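FAD-dependent pyridine nucleotide-disulphide oxidoreductase (Desulfovibrio vulgaris, PDB 3IWA) probably uses FAD and a pyridine nucleotide to carry out redox chemistry, as expected of a pyridine nucleotide-disulphide oxidoreductase acting on NADH or NADPH. Local coordinates at residues K343-T355 and L400-L412; K426-V438 and V450-A462. One frame throughout, in Å; residues are numbered along the deposited sequence.

How the interactions relate
Both interactions belong to the C-terminal part of the chain and are largely buried, but interaction 1 has its centre about 16 Å from the centre of the chain and interaction 2 about 29 Å, at the subunit interface. Interaction 1 joins neighbouring strands of the antiparallel sheet, mostly by backbone hydrogen bonds; interaction 2 joins two helices through side chains, its polar bonds coming from an asparagine amide and a serine hydroxyl. Helix 409-423 connects them: it opens within 400-412 and further along packs against I432, V437 and V450, just ahead of helix 429-433. The second subunit reaches both, by packing at interaction 1 (S350, D410 and A411) and with polar bonds at interaction 2.

Interaction 1 of 2, residues K343-T355 and L400-L412; sequences KLFEGSASGAGLT and LGIQGFSTLGDAL
S348 and S406 pair at one end of two adjacent antiparallel strands, 348-353 and 400-406, in the five-stranded sheet of the dimerisation domain. The strand axes approach to 4.7 Å, and the hydrogen-bonded pairs S348-S406, S350-G404 and A352-I402 alternate with the non-hydrogen-bonded pairs A349-F405 and G351-Q403. Each hydrogen-bonded pair makes two bonds, among them S348 N to S406 O at 2.8 Å; L354 N to L400 O prolongs the pairing. At L400 and G401, which both face V391 on the next strand, the sheet carries a classic beta bulge.

Apolar contacts divide between the two faces. With CG anti to the backbone N (chi1 180°), F405 lays its ring along the neighbouring strand: CZ comes to 3.6 Å from G347 CA, while A349 CB and L344 CD1 meet the ring edge. L208 of helix 202-214 adds to this side. On the other face, helix 409-423 packs against the strands, and L412 CD2 lies 3.8 Å from S350 CB. The strand CA atoms approach to 4.0 Å at G351-Q403, a pair with a glycine on one side.

Most polar side chains spend their bonds within their own segment or beyond the pair, not across it. S406 OG accepts from L408 N in an ST turn where the strand gives way to the helix, and it is also bonded to I385 O. S350 OG is bonded to W340 O, and T355 OG1 caps G358 N.

Across the strands, Q403 supplies a side-chain bond. Bent at chi2 (86°), its chain curls over G351, and NE2 donates to L354 O at 3.1 Å; the acceptor lies near the plane of the amide, but NE2 stands 58° out of the L354 carbonyl plane.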
loop_
_atom_site.group_PDB
_atom_site.type_symbol
_atom_site.label_atom_id
_atom_site.label_comp_id
_atom_site.label_asym_id
_atom_site.label_seq_id
_atom_site.Cartn_x
_atom_site.Cartn_y
_atom_site.Cartn_z
ATOM N N LYS A 343 10.784 -2.372 -13.628
ATOM C CA LYS A 343 10.267 -3.480 -14.397
ATOM C C LYS A 343 11.399 -4.008 -15.290
ATOM O O LYS A 343 12.055 -3.236 -16.005
ATOM C CB LYS A 343 9.056 -3.024 -15.208
ATOM C CG LYS A 343 8.552 -4.026 -16.263
ATOM C CD LYS A 343 7.399 -4.914 -15.781
ATOM C CE LYS A 343 7.175 -6.113 -16.736
ATOM N NZ LYS A 343 8.377 -7.016 -16.848
ATOM N N LEU A 344 11.644 -5.317 -15.188
ATOM C CA LEU A 344 12.693 -6.003 -15.955
ATOM C C LEU A 344 12.012 -6.860 -17.036
ATOM O O LEU A 344 10.881 -6.592 -17.414
ATOM C CB LEU A 344 13.645 -6.811 -15.037
ATOM C CG LEU A 344 14.329 -6.047 -13.897
ATOM C CD1 LEU A 344 15.087 -6.977 -12.998
ATOM C CD2 LEU A 344 15.243 -4.999 -14.449
ATOM N N PHE A 345 12.680 -7.866 -17.570
ATOM C CA PHE A 345 12.099 -8.594 -18.700
ATOM C C PHE A 345 10.848 -9.331 -18.270
ATOM O O PHE A 345 9.787 -9.118 -18.828
ATOM C CB PHE A 345 13.121 -9.520 -19.331
ATOM C CG PHE A 345 14.181 -8.781 -20.077
ATOM C CD1 PHE A 345 13.978 -8.404 -21.388
ATOM C CD2 PHE A 345 15.355 -8.415 -19.448
ATOM C CE1 PHE A 345 14.955 -7.690 -22.091
ATOM C CE2 PHE A 345 16.342 -7.709 -20.121
ATOM C CZ PHE A 345 16.147 -7.345 -21.455
ATOM N N GLU A 346 10.973 -10.161 -17.247
ATOM C CA GLU A 346 9.839 -10.938 -16.729
ATOM C C GLU A 346 9.470 -10.547 -15.287
ATOM O O GLU A 346 8.297 -10.456 -14.952
ATOM C CB GLU A 346 10.143 -12.439 -16.822
ATOM C CG GLU A 346 10.412 -12.933 -18.258
ATOM C CD GLU A 346 11.499 -13.998 -18.303
ATOM O OE1 GLU A 346 11.433 -14.937 -17.469
ATOM O OE2 GLU A 346 12.415 -13.899 -19.158
ATOM N N GLY A 347 10.448 -10.289 -14.439
ATOM C CA GLY A 347 10.136 -9.879 -13.074
ATOM C C GLY A 347 10.081 -8.378 -12.906
ATOM O O GLY A 347 10.443 -7.632 -13.804
ATOM N N SER A 348 9.613 -7.967 -11.734
ATOM C CA SER A 348 9.633 -6.601 -11.273
ATOM C C SER A 348 10.266 -6.598 -9.920
ATOM O O SER A 348 10.101 -7.536 -9.181
ATOM C CB SER A 348 8.227 -6.073 -11.135
ATOM O OG SER A 348 7.690 -5.825 -12.417
ATOM N N ALA A 349 11.000 -5.551 -9.608
ATOM C CA ALA A 349 11.570 -5.377 -8.301
ATOM C C ALA A 349 11.057 -4.048 -7.737
ATOM O O ALA A 349 10.831 -3.118 -8.488
ATOM C CB ALA A 349 13.084 -5.382 -8.383
ATOM N N SER A 350 10.890 -3.955 -6.418
ATOM C CA SER A 350 10.376 -2.742 -5.787
ATOM C C SER A 350 10.808 -2.675 -4.342
ATOM O O SER A 350 11.161 -3.681 -3.780
ATOM C CB SER A 350 8.851 -2.694 -5.907
ATOM O OG SER A 350 8.396 -1.428 -5.497
ATOM N N GLY A 351 10.803 -1.482 -3.754
ATOM C CA GLY A 351 11.309 -1.272 -2.374
ATOM C C GLY A 351 11.204 0.165 -1.821
ATOM O O GLY A 351 10.695 1.053 -2.466
ATOM N N ALA A 352 11.669 0.366 -0.606
ATOM C CA ALA A 352 11.607 1.652 0.069
ATOM C C ALA A 352 12.490 1.564 1.269
ATOM O O ALA A 352 12.604 0.511 1.836
ATOM C CB ALA A 352 10.178 2.019 0.497
ATOM N N GLY A 353 13.097 2.671 1.653
ATOM C CA GLY A 353 13.916 2.709 2.825
ATOM C C GLY A 353 15.260 2.031 2.558
ATOM O O GLY A 353 15.713 1.922 1.409
ATOM N N LEU A 354 15.862 1.543 3.631
ATOM C CA LEU A 354 17.201 0.979 3.579
ATOM C C LEU A 354 17.230 -0.493 3.244
ATOM O O LEU A 354 16.328 -1.249 3.612
ATOM C CB LEU A 354 17.890 1.164 4.914
ATOM C CG LEU A 354 17.892 2.574 5.462
ATOM C CD1 LEU A 354 18.477 2.586 6.862
ATOM C CD2 LEU A 354 18.649 3.478 4.515
ATOM N N THR A 355 18.275 -0.892 2.530
ATOM C CA THR A 355 18.587 -2.296 2.374
ATOM C C THR A 355 19.374 -2.686 3.617
ATOM O O THR A 355 19.820 -1.840 4.331
ATOM C CB THR A 355 19.458 -2.576 1.125
ATOM O OG1 THR A 355 20.771 -2.031 1.328
ATOM C CG2 THR A 355 18.815 -2.005 -0.185
ATOM N N LEU A 400 13.248 -0.665 8.898
ATOM C CA LEU A 400 14.056 0.356 8.237
ATOM C C LEU A 400 13.852 0.363 6.722
ATOM O O LEU A 400 14.296 1.281 6.030
ATOM C CB LEU A 400 15.552 0.153 8.557
ATOM C CG LEU A 400 15.973 0.123 10.034
ATOM C CD1 LEU A 400 17.445 -0.294 10.299
ATOM C CD2 LEU A 400 15.657 1.444 10.710
ATOM N N GLY A 401 13.235 -0.692 6.217
ATOM C CA GLY A 401 13.109 -0.888 4.804
ATOM C C GLY A 401 12.468 -2.201 4.432
ATOM O O GLY A 401 12.313 -3.110 5.264
ATOM N N ILE A 402 12.107 -2.280 3.157
ATOM C CA ILE A 402 11.438 -3.396 2.599
ATOM C C ILE A 402 11.773 -3.405 1.116
ATOM O O ILE A 402 11.782 -2.346 0.507
ATOM C CB ILE A 402 9.922 -3.337 2.860
ATOM C CG1 ILE A 402 9.276 -4.610 2.367
ATOM C CG2 ILE A 402 9.251 -2.112 2.210
ATOM C CD1 ILE A 402 7.852 -4.777 2.800
ATOM N N GLN A 403 12.127 -4.584 0.579
ATOM C CA GLN A 403 12.290 -4.779 -0.844
ATOM C C GLN A 403 11.702 -6.100 -1.318
ATOM O O GLN A 403 11.460 -6.963 -0.552
ATOM C CB GLN A 403 13.748 -4.786 -1.208
ATOM C CG GLN A 403 14.490 -3.530 -0.888
ATOM C CD GLN A 403 14.977 -3.511 0.480
ATOM O OE1 GLN A 403 15.448 -4.519 0.972
ATOM N NE2 GLN A 403 14.896 -2.353 1.134
ATOM N N GLY A 404 11.502 -6.266 -2.609
ATOM C CA GLY A 404 10.966 -7.508 -3.101
ATOM C C GLY A 404 11.167 -7.722 -4.583
ATOM O O GLY A 404 11.541 -6.795 -5.313
ATOM N N PHE A 405 10.871 -8.945 -5.018
ATOM C CA PHE A 405 10.886 -9.284 -6.424
ATOM C C PHE A 405 9.747 -10.249 -6.721
ATOM O O PHE A 405 9.418 -11.106 -5.908
ATOM C CB PHE A 405 12.249 -9.886 -6.780
ATOM C CG PHE A 405 12.395 -10.296 -8.216
ATOM C CD1 PHE A 405 13.009 -9.463 -9.125
ATOM C CD2 PHE A 405 11.965 -11.530 -8.638
ATOM C CE1 PHE A 405 13.199 -9.845 -10.433
ATOM C CE2 PHE A 405 12.134 -11.916 -9.962
ATOM C CZ PHE A 405 12.755 -11.063 -10.857
ATOM N N SER A 406 9.128 -10.071 -7.878
ATOM C CA SER A 406 8.014 -10.909 -8.308
ATOM C C SER A 406 7.807 -10.875 -9.822
ATOM O O SER A 406 8.066 -9.878 -10.462
ATOM C CB SER A 406 6.701 -10.449 -7.653
ATOM O OG SER A 406 5.669 -11.405 -7.898
ATOM N N THR A 407 7.263 -11.955 -10.370
ATOM C CA THR A 407 6.752 -11.946 -11.740
ATOM C C THR A 407 5.403 -11.230 -11.790
ATOM O O THR A 407 4.939 -10.814 -12.849
ATOM C CB THR A 407 6.631 -13.370 -12.277
ATOM O OG1 THR A 407 5.820 -14.135 -11.383
ATOM C CG2 THR A 407 8.037 -14.025 -12.378
ATOM N N LEU A 408 4.771 -11.066 -10.640
ATOM C CA LEU A 408 3.549 -10.286 -10.593
ATOM C C LEU A 408 3.871 -8.870 -10.131
ATOM O O LEU A 408 4.081 -8.625 -8.933
ATOM C CB LEU A 408 2.541 -10.945 -9.667
ATOM C CG LEU A 408 2.371 -12.457 -9.867
ATOM C CD1 LEU A 408 2.440 -13.158 -8.500
ATOM C CD2 LEU A 408 1.077 -12.830 -10.630
ATOM N N GLY A 409 3.907 -7.947 -11.085
ATOM C CA GLY A 409 4.242 -6.547 -10.814
ATOM C C GLY A 409 3.308 -5.815 -9.863
ATOM O O GLY A 409 3.737 -5.264 -8.850
ATOM N N ASP A 410 2.027 -5.789 -10.196
ATOM C CA ASP A 410 1.069 -5.054 -9.360
ATOM C C ASP A 410 0.931 -5.689 -7.962
ATOM O O ASP A 410 0.831 -4.987 -6.962
ATOM C CB ASP A 410 -0.281 -4.922 -10.081
ATOM C CG ASP A 410 -0.170 -4.110 -11.372
ATOM O OD1 ASP A 410 0.662 -3.169 -11.408
ATOM O OD2 ASP A 410 -0.901 -4.418 -12.343
ATOM N N ALA A 411 0.977 -7.011 -7.892
ATOM C CA ALA A 411 0.856 -7.688 -6.602
ATOM C C ALA A 411 1.977 -7.287 -5.632
ATOM O O ALA A 411 1.712 -7.067 -4.474
ATOM C CB ALA A 411 0.787 -9.213 -6.794
ATOM N N LEU A 412 3.205 -7.164 -6.114
ATOM C CA LEU A 412 4.364 -6.730 -5.295
ATOM C C LEU A 412 4.313 -5.256 -4.864
ATOM O O LEU A 412 4.629 -4.888 -3.723
ATOM C CB LEU A 412 5.648 -6.901 -6.103
ATOM C CG LEU A 412 6.926 -6.322 -5.484
ATOM C CD1 LEU A 412 7.232 -7.065 -4.181
ATOM C CD2 LEU A 412 8.102 -6.415 -6.490
HETATM O O HOH W 1 15.189 -0.228 -1.063
#

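Interaction 2 of 2, residues K426-V438 and V450-A462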
loop_
_atom_site.group_PDB
_atom_site.type_symbol
_atom_site.label_atom_id
_atom_site.label_comp_id
_atom_site.label_asym_id
_atom_site.label_seq_id
_atom_site.Cartn_x
_atom_site.Cartn_y
_atom_site.Cartn_z
ATOM N N LYS A 426 7.746 5.474 11.507
ATOM C CA LYS A 426 8.608 4.651 12.351
ATOM C C LYS A 426 7.880 3.433 12.909
ATOM O O LYS A 426 7.822 3.223 14.117
ATOM C CB LYS A 426 9.192 5.483 13.498
ATOM C CG LYS A 426 10.371 6.320 13.103
ATOM C CD LYS A 426 10.172 7.772 13.485
ATOM C CE LYS A 426 11.470 8.422 13.947
ATOM N NZ LYS A 426 11.991 9.453 12.965
ATOM N N PRO A 427 7.353 2.600 12.031
ATOM C CA PRO A 427 6.714 1.394 12.485
ATOM C C PRO A 427 7.721 0.394 13.062
ATOM O O PRO A 427 8.923 0.440 12.729
ATOM C CB PRO A 427 6.138 0.843 11.207
ATOM C CG PRO A 427 7.142 1.225 10.192
ATOM C CD PRO A 427 7.597 2.580 10.586
ATOM N N THR A 428 7.223 -0.497 13.920
ATOM C CA THR A 428 8.016 -1.558 14.501
ATOM C C THR A 428 7.486 -2.837 13.863
ATOM O O THR A 428 6.548 -2.784 13.092
ATOM C CB THR A 428 7.854 -1.634 16.059
ATOM O OG1 THR A 428 6.480 -1.924 16.389
ATOM C CG2 THR A 428 8.304 -0.331 16.765
ATOM N N VAL A 429 8.089 -3.974 14.203
ATOM C CA VAL A 429 7.733 -5.277 13.654
ATOM C C VAL A 429 6.270 -5.632 13.944
ATOM O O VAL A 429 5.570 -6.227 13.110
ATOM C CB VAL A 429 8.658 -6.345 14.238
ATOM C CG1 VAL A 429 8.095 -7.748 14.043
ATOM C CG2 VAL A 429 10.063 -6.196 13.610
ATOM N N GLU A 430 5.805 -5.243 15.114
ATOM C CA GLU A 430 4.431 -5.446 15.466
ATOM C C GLU A 430 3.491 -4.680 14.493
ATOM O O GLU A 430 2.423 -5.172 14.165
ATOM C CB GLU A 430 4.171 -5.098 16.961
ATOM C CG GLU A 430 2.679 -5.175 17.341
ATOM C CD GLU A 430 2.429 -5.730 18.754
ATOM O OE1 GLU A 430 2.149 -6.949 18.837
ATOM O OE2 GLU A 430 2.522 -4.954 19.755
ATOM N N ASP A 431 3.896 -3.498 14.025
ATOM C CA ASP A 431 3.056 -2.743 13.128
ATOM C C ASP A 431 2.953 -3.438 11.821
ATOM O O ASP A 431 1.916 -3.322 11.179
ATOM C CB ASP A 431 3.542 -1.338 12.923
ATOM C CG ASP A 431 3.392 -0.512 14.153
ATOM O OD1 ASP A 431 2.306 -0.531 14.752
ATOM O OD2 ASP A 431 4.367 0.123 14.552
ATOM N N ILE A 432 3.983 -4.201 11.451
ATOM C CA ILE A 432 3.974 -4.964 10.205
ATOM C C ILE A 432 3.185 -6.280 10.382
ATOM O O ILE A 432 2.380 -6.630 9.540
ATOM C CB ILE A 432 5.379 -5.269 9.693
ATOM C CG1 ILE A 432 6.208 -4.001 9.535
ATOM C CG2 ILE A 432 5.312 -6.038 8.378
ATOM C CD1 ILE A 432 5.561 -2.858 8.816
ATOM N N SER A 433 3.362 -6.959 11.510
ATOM C CA SER A 433 2.491 -8.104 11.890
ATOM C C SER A 433 0.994 -7.725 11.834
ATOM O O SER A 433 0.165 -8.505 11.441
ATOM C CB SER A 433 2.818 -8.649 13.320
ATOM O OG SER A 433 4.125 -9.199 13.420
ATOM N N ASN A 434 0.674 -6.538 12.289
ATOM C CA ASN A 434 -0.711 -6.072 12.353
ATOM C C ASN A 434 -1.172 -5.179 11.192
ATOM O O ASN A 434 -2.312 -4.739 11.215
ATOM C CB ASN A 434 -0.939 -5.330 13.674
ATOM C CG ASN A 434 -0.949 -6.259 14.855
ATOM O OD1 ASN A 434 -1.169 -7.437 14.708
ATOM N ND2 ASN A 434 -0.716 -5.720 16.045
ATOM N N ALA A 435 -0.317 -4.927 10.193
ATOM C CA ALA A 435 -0.628 -3.991 9.102
ATOM C C ALA A 435 -1.950 -4.368 8.503
ATOM O O ALA A 435 -2.152 -5.514 8.147
ATOM C CB ALA A 435 0.446 -4.013 8.010
ATOM N N GLU A 436 -2.838 -3.398 8.336
ATOM C CA GLU A 436 -4.218 -3.712 7.984
ATOM C C GLU A 436 -4.376 -3.683 6.472
ATOM O O GLU A 436 -5.073 -2.845 5.897
ATOM C CB GLU A 436 -5.241 -2.833 8.724
ATOM C CG GLU A 436 -6.593 -3.472 8.639
ATOM C CD GLU A 436 -7.710 -2.731 9.350
ATOM O OE1 GLU A 436 -7.439 -1.804 10.140
ATOM O OE2 GLU A 436 -8.881 -3.123 9.127
ATOM N N VAL A 437 -3.692 -4.629 5.849
ATOM C CA VAL A 437 -3.690 -4.746 4.421
ATOM C C VAL A 437 -4.929 -5.474 4.002
ATOM O O VAL A 437 -5.453 -6.323 4.710
ATOM C CB VAL A 437 -2.437 -5.447 3.856
ATOM C CG1 VAL A 437 -1.166 -4.674 4.270
ATOM C CG2 VAL A 437 -2.363 -6.906 4.290
ATOM N N VAL A 438 -5.404 -5.073 2.846
ATOM C CA VAL A 438 -6.601 -5.597 2.253
ATOM C C VAL A 438 -6.391 -7.072 1.944
ATOM O O VAL A 438 -5.464 -7.390 1.205
ATOM C CB VAL A 438 -6.888 -4.812 0.926
ATOM C CG1 VAL A 438 -7.659 -5.651 -0.017
ATOM C CG2 VAL A 438 -7.594 -3.490 1.227
ATOM N N VAL A 450 2.856 -9.693 3.781
ATOM C CA VAL A 450 3.399 -8.590 4.558
ATOM C C VAL A 450 3.327 -8.874 6.060
ATOM O O VAL A 450 4.279 -8.599 6.789
ATOM C CB VAL A 450 2.661 -7.265 4.270
ATOM C CG1 VAL A 450 2.938 -6.254 5.367
ATOM C CG2 VAL A 450 3.097 -6.710 2.929
ATOM N N ASN A 451 2.177 -9.368 6.515
ATOM C CA ASN A 451 2.004 -9.766 7.908
ATOM C C ASN A 451 2.958 -10.927 8.231
ATOM O O ASN A 451 3.566 -10.971 9.278
ATOM C CB ASN A 451 0.552 -10.221 8.197
ATOM C CG ASN A 451 -0.499 -9.108 8.035
ATOM O OD1 ASN A 451 -1.574 -9.366 7.520
ATOM N ND2 ASN A 451 -0.198 -7.895 8.495
ATOM N N VAL A 452 3.073 -11.878 7.317
ATOM C CA VAL A 452 3.955 -13.025 7.535
ATOM C C VAL A 452 5.393 -12.518 7.715
ATOM O O VAL A 452 6.078 -12.971 8.596
ATOM C CB VAL A 452 3.811 -14.065 6.403
ATOM C CG1 VAL A 452 4.899 -15.212 6.504
ATOM C CG2 VAL A 452 2.361 -14.636 6.399
ATOM N N ALA A 453 5.815 -11.515 6.953
ATOM C CA ALA A 453 7.172 -10.988 7.108
ATOM C C ALA A 453 7.363 -10.416 8.501
ATOM O O ALA A 453 8.417 -10.592 9.096
ATOM C CB ALA A 453 7.491 -9.931 6.042
ATOM N N GLY A 454 6.361 -9.703 9.010
ATOM C CA GLY A 454 6.418 -9.168 10.377
ATOM C C GLY A 454 6.475 -10.260 11.456
ATOM O O GLY A 454 7.154 -10.113 12.455
ATOM N N ASN A 455 5.782 -11.368 11.232
ATOM C CA ASN A 455 5.802 -12.495 12.180
ATOM C C ASN A 455 7.164 -13.222 12.184
ATOM O O ASN A 455 7.717 -13.487 13.257
ATOM C CB ASN A 455 4.665 -13.478 11.870
ATOM C CG ASN A 455 3.252 -12.842 12.048
ATOM O OD1 ASN A 455 3.070 -11.746 12.602
ATOM N ND2 ASN A 455 2.276 -13.549 11.574
ATOM N N VAL A 456 7.702 -13.503 10.993
ATOM C CA VAL A 456 9.041 -14.071 10.875
ATOM C C VAL A 456 10.118 -13.179 11.493
ATOM O O VAL A 456 10.991 -13.665 12.200
ATOM C CB VAL A 456 9.421 -14.404 9.434
ATOM C CG1 VAL A 456 10.867 -14.885 9.388
ATOM C CG2 VAL A 456 8.475 -15.434 8.850
ATOM N N ALA A 457 10.019 -11.867 11.312
ATOM C CA ALA A 457 10.966 -10.936 11.931
ATOM C C ALA A 457 10.879 -10.863 13.475
ATOM O O ALA A 457 11.881 -10.685 14.182
ATOM C CB ALA A 457 10.753 -9.551 11.336
ATOM N N ASP A 458 9.662 -10.902 13.999
ATOM C CA ASP A 458 9.457 -10.972 15.443
ATOM C C ASP A 458 10.031 -12.303 15.967
ATOM O O ASP A 458 10.668 -12.329 17.010
ATOM C CB ASP A 458 7.967 -10.832 15.764
ATOM C CG ASP A 458 7.628 -11.152 17.210
ATOM O OD1 ASP A 458 8.393 -10.846 18.136
ATOM O OD2 ASP A 458 6.547 -11.688 17.413
ATOM N N ASN A 459 9.823 -13.380 15.213
ATOM C CA ASN A 459 10.455 -14.664 15.511
ATOM C C ASN A 459 12.009 -14.649 15.411
ATOM O O ASN A 459 12.713 -15.127 16.328
ATOM C CB ASN A 459 9.874 -15.769 14.606
ATOM C CG ASN A 459 8.436 -16.121 14.960
ATOM O OD1 ASN A 459 7.913 -15.698 15.989
ATOM N ND2 ASN A 459 7.788 -16.861 14.086
ATOM N N VAL A 460 12.550 -14.112 14.307
ATOM C CA VAL A 460 14.015 -13.997 14.188
ATOM C C VAL A 460 14.553 -13.175 15.360
ATOM O O VAL A 460 15.488 -13.601 16.005
ATOM C CB VAL A 460 14.490 -13.431 12.839
ATOM C CG1 VAL A 460 15.995 -13.060 12.911
ATOM C CG2 VAL A 460 14.232 -14.413 11.732
ATOM N N LEU A 461 13.940 -12.049 15.696
ATOM C CA LEU A 461 14.417 -11.252 16.854
ATOM C C LEU A 461 14.272 -11.898 18.264
ATOM O O LEU A 461 14.875 -11.427 19.234
ATOM C CB LEU A 461 13.756 -9.860 16.871
ATOM C CG LEU A 461 14.010 -8.875 15.704
ATOM C CD1 LEU A 461 13.240 -7.567 15.898
ATOM C CD2 LEU A 461 15.485 -8.588 15.531
ATOM N N ALA A 462 13.463 -12.941 18.396
ATOM C CA ALA A 462 13.249 -13.576 19.702
ATOM C C ALA A 462 14.234 -14.751 19.876
ATOM O O ALA A 462 14.833 -14.925 20.942
ATOM C CB ALA A 462 11.788 -14.057 19.838
HETATM O O HOH W 2 -0.126 -10.920 12.723
#
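A single amide nitrogen, N451 ND2, serves two backbone carbonyls where helix 429-433 ends: it donates to I432 O and to A435 O, each at 3.1 Å. Both acceptors lie close to the N451 amide plane, and the bond to A435 O is nearly straight (175°) and falls on a lone pair. This double grip fixes the rotation of the amide, whose polar end has its strongest partner in R317 of the second subunit. Beside it, S433 OG donates to N455 OD1 at 2.9 Å, in the carbonyl plane of that amide.

The helices approach to 7.4 Å at a crossing angle of -144°. At their closest point S433 CA lies 4.3 Å from G454 CA, and the missing side chain of G454 permits this spacing. V429 is a knob in the hole formed by G454, A457, D458 and L461. Its chi1 of 163° sends CG1 toward the G454 carbonyl and D458 CB, while CG2 meets A457 CB and L461 CD1, both at 4.1 Å. I432 CG2 packs 3.8 Å from V450 CG1, the two side chains crossing at about a right angle.

D458 forms salt bridges to R397 and to R320 of the second subunit, and E436 bonds to V337 and G338 there. The arrangement is a short, roughly antiparallel helix pair with a single knob-into-hole contact and a glycine at the crossing, placed at the subunit interface of the dimerisation domain.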